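Beta-d-glucoside glucohydrolase (Hypocrea jecorina, PDB 3ZZ1) probably hydrolyses terminal, non-reducing beta-D-glucosyl residues with release of beta-D-glucose, as a secreted family 3 glycoside hydrolase of cellulose degradation. Local coordinates at residues D558-D563 / R645-Q650; A633-T638 / A667-R672. All coordinates share one frame; numbering follows the deposited sequence.

Interaction 1 (D558-D563 / R645-Q650); sequences DYKHFD and RTPPKQ
Lys560 and Pro647 meet where the short helix 559-564, in the glycoside hydrolase family 3 C-terminal domain, faces the loop that joins strands 629-638 and 650-659 of the fibronectin type III-like domain. The lysine methylenes cross the CB-CG edge of the Pro647 ring obliquely, CG 3.7 Å from Pro647 CB, and Lys560 CG also lies over one face of the Tyr559 ring, toward its rim. With chi1 at -59° and the chain extended beyond CG, the lysine carries its ammonium past the proline to water 1, which accepts from NZ and donates to Gln650 OE1 at 2.6 Å. One turn along, Asp563 CB packs on Pro648 CG at 3.7 Å. No direct hydrogen bond crosses between the segments; water joins the polar groups instead. Water 2 donates to Asp563 OD2 and accepts from Lys649 N at 2.9 Å, so the carboxylate is linked to the loop backbone. The Asp563 and Lys649 side chains cross at about a right angle; the other carboxylate oxygen, OD1, forms a salt bridge with Arg702, and Lys649 NZ bonds to Ser701 O. Tyr559, its CG between backbone N and carbonyl carbon (chi1 73°), reaches the Lys649-Gln650 backbone with its CE1 side and OH; the OH bonds to Asp133 OD1 and Leu651 N. Tyr559 CE1 comes within 3.6 Å of Lys649 O, obliquely, and Tyr559 OH lies 3.8 Å from Gln650 CA.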
loop_
_atom_site.group_PDB
_atom_site.type_symbol
_atom_site.label_atom_id
_atom_site.label_comp_id
_atom_site.label_asym_id
_atom_site.label_seq_id
_atom_site.Cartn_x
_atom_site.Cartn_y
_atom_site.Cartn_z
ATOM N N ASP A 558 13.126 -3.665 8.080
ATOM C CA ASP A 558 12.354 -2.929 9.089
ATOM C C ASP A 558 12.424 -3.615 10.462
ATOM O O ASP A 558 13.517 -3.874 10.962
ATOM C CB ASP A 558 10.907 -2.704 8.614
ATOM C CG ASP A 558 10.178 -1.632 9.423
ATOM O OD1 ASP A 558 10.347 -0.426 9.141
ATOM O OD2 ASP A 558 9.412 -2.006 10.331
ATOM N N TYR A 559 11.274 -3.939 11.051
ATOM C CA TYR A 559 11.223 -4.456 12.425
ATOM C C TYR A 559 11.982 -5.771 12.622
ATOM O O TYR A 559 12.439 -6.068 13.725
ATOM C CB TYR A 559 9.778 -4.562 12.934
ATOM C CG TYR A 559 8.943 -5.685 12.350
ATOM C CD1 TYR A 559 8.910 -6.938 12.958
ATOM C CD2 TYR A 559 8.156 -5.484 11.213
ATOM C CE1 TYR A 559 8.138 -7.976 12.440
ATOM C CE2 TYR A 559 7.382 -6.514 10.684
ATOM C CZ TYR A 559 7.381 -7.760 11.307
ATOM O OH TYR A 559 6.617 -8.792 10.811
ATOM N N LYS A 560 12.122 -6.543 11.547
ATOM C CA LYS A 560 12.862 -7.803 11.582
ATOM C C LYS A 560 14.358 -7.548 11.784
ATOM O O LYS A 560 15.033 -8.310 12.474
ATOM C CB LYS A 560 12.601 -8.615 10.305
ATOM C CG LYS A 560 11.130 -8.954 10.095
ATOM C CD LYS A 560 10.804 -9.221 8.634
ATOM C CE LYS A 560 9.350 -9.624 8.482
ATOM N NZ LYS A 560 8.978 -9.774 7.055
ATOM N N HIS A 561 14.861 -6.464 11.199
ATOM C CA HIS A 561 16.240 -6.037 11.428
ATOM C C HIS A 561 16.436 -5.512 12.854
ATOM O O HIS A 561 17.435 -5.822 13.504
ATOM C CB HIS A 561 16.675 -4.982 10.401
ATOM C CG HIS A 561 17.848 -4.161 10.845
ATOM N ND1 HIS A 561 19.104 -4.701 11.047
ATOM C CD2 HIS A 561 17.953 -2.846 11.143
ATOM C CE1 HIS A 561 19.929 -3.750 11.447
ATOM N NE2 HIS A 561 19.255 -2.615 11.512
ATOM N N PHE A 562 15.477 -4.721 13.329
ATOM C CA PHE A 562 15.536 -4.145 14.669
ATOM C C PHE A 562 15.498 -5.212 15.758
ATOM O O PHE A 562 16.188 -5.092 16.763
ATOM C CB PHE A 562 14.424 -3.110 14.868
ATOM C CG PHE A 562 14.711 -1.788 14.212
ATOM C CD1 PHE A 562 14.648 -1.652 12.824
ATOM C CD2 PHE A 562 15.059 -0.681 14.977
ATOM C CE1 PHE A 562 14.921 -0.441 12.210
ATOM C CE2 PHE A 562 15.342 0.541 14.373
ATOM C CZ PHE A 562 15.269 0.661 12.984
ATOM N N ASP A 563 14.706 -6.257 15.538
ATOM C CA ASP A 563 14.630 -7.378 16.471
ATOM C C ASP A 563 15.903 -8.228 16.447
ATOM O O ASP A 563 16.441 -8.578 17.504
ATOM C CB ASP A 563 13.406 -8.248 16.167
ATOM C CG ASP A 563 12.094 -7.487 16.298
ATOM O OD1 ASP A 563 12.071 -6.406 16.938
ATOM O OD2 ASP A 563 11.083 -7.974 15.751
ATOM N N ARG A 645 17.429 -19.997 8.913
ATOM C CA ARG A 645 17.410 -18.681 9.550
ATOM C C ARG A 645 16.220 -17.841 9.091
ATOM O O ARG A 645 16.063 -17.554 7.900
ATOM C CB ARG A 645 18.726 -17.934 9.318
ATOM C CG ARG A 645 18.885 -16.700 10.197
ATOM C CD ARG A 645 20.290 -16.140 10.130
ATOM N NE ARG A 645 20.408 -14.897 10.890
ATOM C CZ ARG A 645 20.594 -13.695 10.354
ATOM N NH1 ARG A 645 20.700 -13.545 9.039
ATOM N NH2 ARG A 645 20.684 -12.634 11.142
ATOM N N THR A 646 15.384 -17.482 10.064
ATOM C CA THR A 646 14.169 -16.704 9.836
ATOM C C THR A 646 14.140 -15.547 10.845
ATOM O O THR A 646 14.679 -15.682 11.947
ATOM C CB THR A 646 12.907 -17.598 9.996
ATOM O OG1 THR A 646 13.143 -18.878 9.396
ATOM C CG2 THR A 646 11.690 -16.977 9.330
ATOM N N PRO A 647 13.531 -14.394 10.476
ATOM C CA PRO A 647 13.428 -13.338 11.494
ATOM C C PRO A 647 12.761 -13.831 12.786
ATOM O O PRO A 647 11.837 -14.644 12.717
ATOM C CB PRO A 647 12.545 -12.293 10.815
ATOM C CG PRO A 647 12.891 -12.407 9.378
ATOM C CD PRO A 647 13.214 -13.871 9.129
ATOM N N PRO A 648 13.224 -13.341 13.957
ATOM C CA PRO A 648 12.736 -13.860 15.241
ATOM C C PRO A 648 11.212 -13.791 15.371
ATOM O O PRO A 648 10.609 -14.721 15.901
ATOM C CB PRO A 648 13.417 -12.961 16.285
ATOM C CG PRO A 648 13.964 -11.802 15.533
ATOM C CD PRO A 648 14.217 -12.268 14.139
ATOM N N LYS A 649 10.610 -12.711 14.872
ATOM C CA LYS A 649 9.159 -12.542 14.875
ATOM C C LYS A 649 8.638 -12.186 13.487
ATOM O O LYS A 649 9.269 -11.413 12.752
ATOM C CB LYS A 649 8.741 -11.442 15.855
ATOM C CG LYS A 649 8.723 -11.857 17.308
ATOM C CD LYS A 649 8.349 -10.677 18.189
ATOM C CE LYS A 649 8.861 -10.870 19.608
ATOM N NZ LYS A 649 8.683 -9.623 20.416
ATOM N N GLN A 650 7.476 -12.744 13.145
ATOM C CA GLN A 650 6.796 -12.443 11.885
ATOM C C GLN A 650 5.301 -12.254 12.122
ATOM O O GLN A 650 4.656 -13.107 12.733
ATOM C CB GLN A 650 7.016 -13.566 10.867
ATOM C CG GLN A 650 8.425 -13.665 10.299
ATOM C CD GLN A 650 8.498 -14.618 9.123
ATOM O OE1 GLN A 650 8.500 -14.195 7.966
ATOM N NE2 GLN A 650 8.535 -15.909 9.409
HETATM O O HOH W 1 7.429 -11.931 7.460
HETATM O O HOH W 2 11.337 -10.037 13.903
#

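Interaction 2 (A633-T638 / A667-R672)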
loop_
_atom_site.group_PDB
_atom_site.type_symbol
_atom_site.label_atom_id
_atom_site.label_comp_id
_atom_site.label_asym_id
_atom_site.label_seq_id
_atom_site.Cartn_x
_atom_site.Cartn_y
_atom_site.Cartn_z
ATOM N N ALA A 633 -5.116 -5.987 17.932
ATOM C CA ALA A 633 -4.350 -7.107 18.466
ATOM C C ALA A 633 -3.561 -7.766 17.347
ATOM O O ALA A 633 -4.085 -7.994 16.252
ATOM C CB ALA A 633 -5.273 -8.120 19.117
ATOM N N GLN A 634 -2.302 -8.077 17.631
ATOM C CA GLN A 634 -1.399 -8.618 16.621
ATOM C C GLN A 634 -0.858 -9.985 17.028
ATOM O O GLN A 634 -0.509 -10.204 18.191
ATOM C CB GLN A 634 -0.250 -7.636 16.370
ATOM C CG GLN A 634 -0.696 -6.318 15.745
ATOM C CD GLN A 634 0.188 -5.144 16.120
ATOM O OE1 GLN A 634 1.407 -5.221 16.048
ATOM N NE2 GLN A 634 -0.435 -4.039 16.511
ATOM N N LEU A 635 -0.820 -10.905 16.065
ATOM C CA LEU A 635 -0.185 -12.204 16.259
ATOM C C LEU A 635 1.183 -12.213 15.592
ATOM O O LEU A 635 1.310 -11.872 14.412
ATOM C CB LEU A 635 -1.062 -13.332 15.698
ATOM C CG LEU A 635 -0.454 -14.729 15.500
ATOM C CD1 LEU A 635 -0.093 -15.374 16.821
ATOM C CD2 LEU A 635 -1.388 -15.632 14.720
ATOM N N TYR A 636 2.201 -12.594 16.358
ATOM C CA TYR A 636 3.553 -12.772 15.827
ATOM C C TYR A 636 4.013 -14.204 16.043
ATOM O O TYR A 636 3.863 -14.761 17.138
ATOM C CB TYR A 636 4.537 -11.766 16.446
ATOM C CG TYR A 636 4.246 -10.327 16.050
ATOM C CD1 TYR A 636 4.820 -9.766 14.908
ATOM C CD2 TYR A 636 3.385 -9.533 16.811
ATOM C CE1 TYR A 636 4.549 -8.449 14.535
ATOM C CE2 TYR A 636 3.111 -8.220 16.451
ATOM C CZ TYR A 636 3.690 -7.683 15.312
ATOM O OH TYR A 636 3.415 -6.378 14.954
ATOM N N ILE A 637 4.546 -14.805 14.983
ATOM C CA ILE A 637 5.007 -16.185 15.054
ATOM C C ILE A 637 6.535 -16.263 14.962
ATOM O O ILE A 637 7.166 -15.565 14.163
ATOM C CB ILE A 637 4.296 -17.091 14.002
ATOM C CG1 ILE A 637 2.776 -17.073 14.222
ATOM C CG2 ILE A 637 4.814 -18.531 14.069
ATOM C CD1 ILE A 637 1.984 -18.023 13.321
ATOM N N THR A 638 7.112 -17.081 15.840
ATOM C CA THR A 638 8.530 -17.428 15.820
ATOM C C THR A 638 8.626 -18.876 15.343
ATOM O O THR A 638 8.021 -19.766 15.936
ATOM C CB THR A 638 9.149 -17.278 17.235
ATOM O OG1 THR A 638 9.069 -15.904 17.642
ATOM C CG2 THR A 638 10.614 -17.735 17.269
ATOM N N ALA A 667 -10.696 -11.898 19.726
ATOM C CA ALA A 667 -9.832 -11.722 18.567
ATOM C C ALA A 667 -9.424 -13.096 18.042
ATOM O O ALA A 667 -8.815 -13.889 18.759
ATOM C CB ALA A 667 -8.612 -10.900 18.924
ATOM N N THR A 668 -9.780 -13.366 16.790
ATOM C CA THR A 668 -9.522 -14.656 16.160
ATOM C C THR A 668 -8.505 -14.504 15.032
ATOM O O THR A 668 -8.732 -13.753 14.083
ATOM C CB THR A 668 -10.831 -15.262 15.607
ATOM O OG1 THR A 668 -11.741 -15.494 16.687
ATOM C CG2 THR A 668 -10.570 -16.582 14.867
ATOM N N PHE A 669 -7.390 -15.216 15.141
ATOM C CA PHE A 669 -6.390 -15.234 14.084
ATOM C C PHE A 669 -6.396 -16.585 13.386
ATOM O O PHE A 669 -6.008 -17.598 13.968
ATOM C CB PHE A 669 -4.991 -14.926 14.634
ATOM C CG PHE A 669 -4.949 -13.753 15.577
ATOM C CD1 PHE A 669 -5.029 -12.449 15.097
ATOM C CD2 PHE A 669 -4.834 -13.956 16.950
ATOM C CE1 PHE A 669 -4.989 -11.363 15.974
ATOM C CE2 PHE A 669 -4.800 -12.880 17.834
ATOM C CZ PHE A 669 -4.876 -11.581 17.345
ATOM N N ASN A 670 -6.852 -16.591 12.139
ATOM C CA ASN A 670 -6.831 -17.794 11.317
ATOM C C ASN A 670 -5.493 -17.952 10.614
ATOM O O ASN A 670 -5.030 -17.040 9.914
ATOM C CB ASN A 670 -7.985 -17.784 10.309
ATOM C CG ASN A 670 -9.342 -17.856 10.987
ATOM O OD1 ASN A 670 -9.513 -18.574 11.970
ATOM N ND2 ASN A 670 -10.311 -17.103 10.469
ATOM N N ILE A 671 -4.877 -19.115 10.810
ATOM C CA ILE A 671 -3.540 -19.376 10.296
ATOM C C ILE A 671 -3.574 -20.305 9.087
ATOM O O ILE A 671 -3.974 -21.467 9.193
ATOM C CB ILE A 671 -2.615 -19.937 11.400
ATOM C CG1 ILE A 671 -2.474 -18.911 12.533
ATOM C CG2 ILE A 671 -1.253 -20.318 10.823
ATOM C CD1 ILE A 671 -1.648 -19.389 13.701
ATOM N N ARG A 672 -3.163 -19.770 7.938
ATOM C CA ARG A 672 -3.074 -20.535 6.700
ATOM C C ARG A 672 -1.796 -21.356 6.725
ATOM O O ARG A 672 -0.863 -21.040 7.477
ATOM C CB ARG A 672 -3.069 -19.601 5.484
ATOM C CG ARG A 672 -4.249 -18.620 5.427
ATOM C CD ARG A 672 -4.003 -17.483 4.440
ATOM N NE ARG A 672 -2.796 -16.722 4.762
ATOM C CZ ARG A 672 -2.440 -15.568 4.194
ATOM N NH1 ARG A 672 -3.194 -15.009 3.263
ATOM N NH2 ARG A 672 -1.314 -14.970 4.566
#
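Tyr636 OH donates to Gln634 OE1 at 2.6 Å, in the carbonyl plane with a C=O...O angle of 147°. This bond lies on the side of strand 633-638 turned from strand 667-672, and Gln634 NE2 is held by Gly574 O. The alternate residues, Ala633, Leu635 and Ile637, point toward the other strand and make an apolar contact without any cross-strand hydrogen bond. Leu635 CB sits over one face of the Phe669 ring, 4.0 Å from the centroid and 13° off the normal, a CH-pi contact. At the ring's edge, CZ meets Ala633 CB at 3.9 Å. The leucine's CG is anti to its backbone nitrogen; chi1 166° turns the branch along the strand, where CD2 lies 3.7 Å from Phe669 CB and also against Ile671 CD1. Farther along, Ile637 and Ile671 reach toward each other tip to tip, CD1 to CD1 at 3.9 Å. The axes of the two segments pass 8.6 Å apart, too far for backbone pairing, and each strand belongs to a different antiparallel sheet. Val617 and Ile621 of strand 613-623 and Ile695 of strand 691-698 extend the same apolar layer. Two sheets facing each other through apolar side chains form the beta sandwich of a fibronectin type III-like domain.

Strand 629-638, the loop after it and the start of strand 650-659 tie the two contacts together: probable hydrogen bonds join Gln650 O to Ile637 N (2.8 Å) and Pro648 O to Thr638 OG1 (2.6 Å). Interaction 2 is a buried, apolar contact inside the fibronectin type III-like domain, joining its two sheets. Interaction 1 is only partly buried and joins that domain to the family 3 C-terminal domain, so its chemistry is mixed: proline and methylene packing, waters, and charged groups with partners outside the segments. The centres of interactions 1 and 2 lie about 16 Å apart. Their buried areas are similar, 300 and 270 Å².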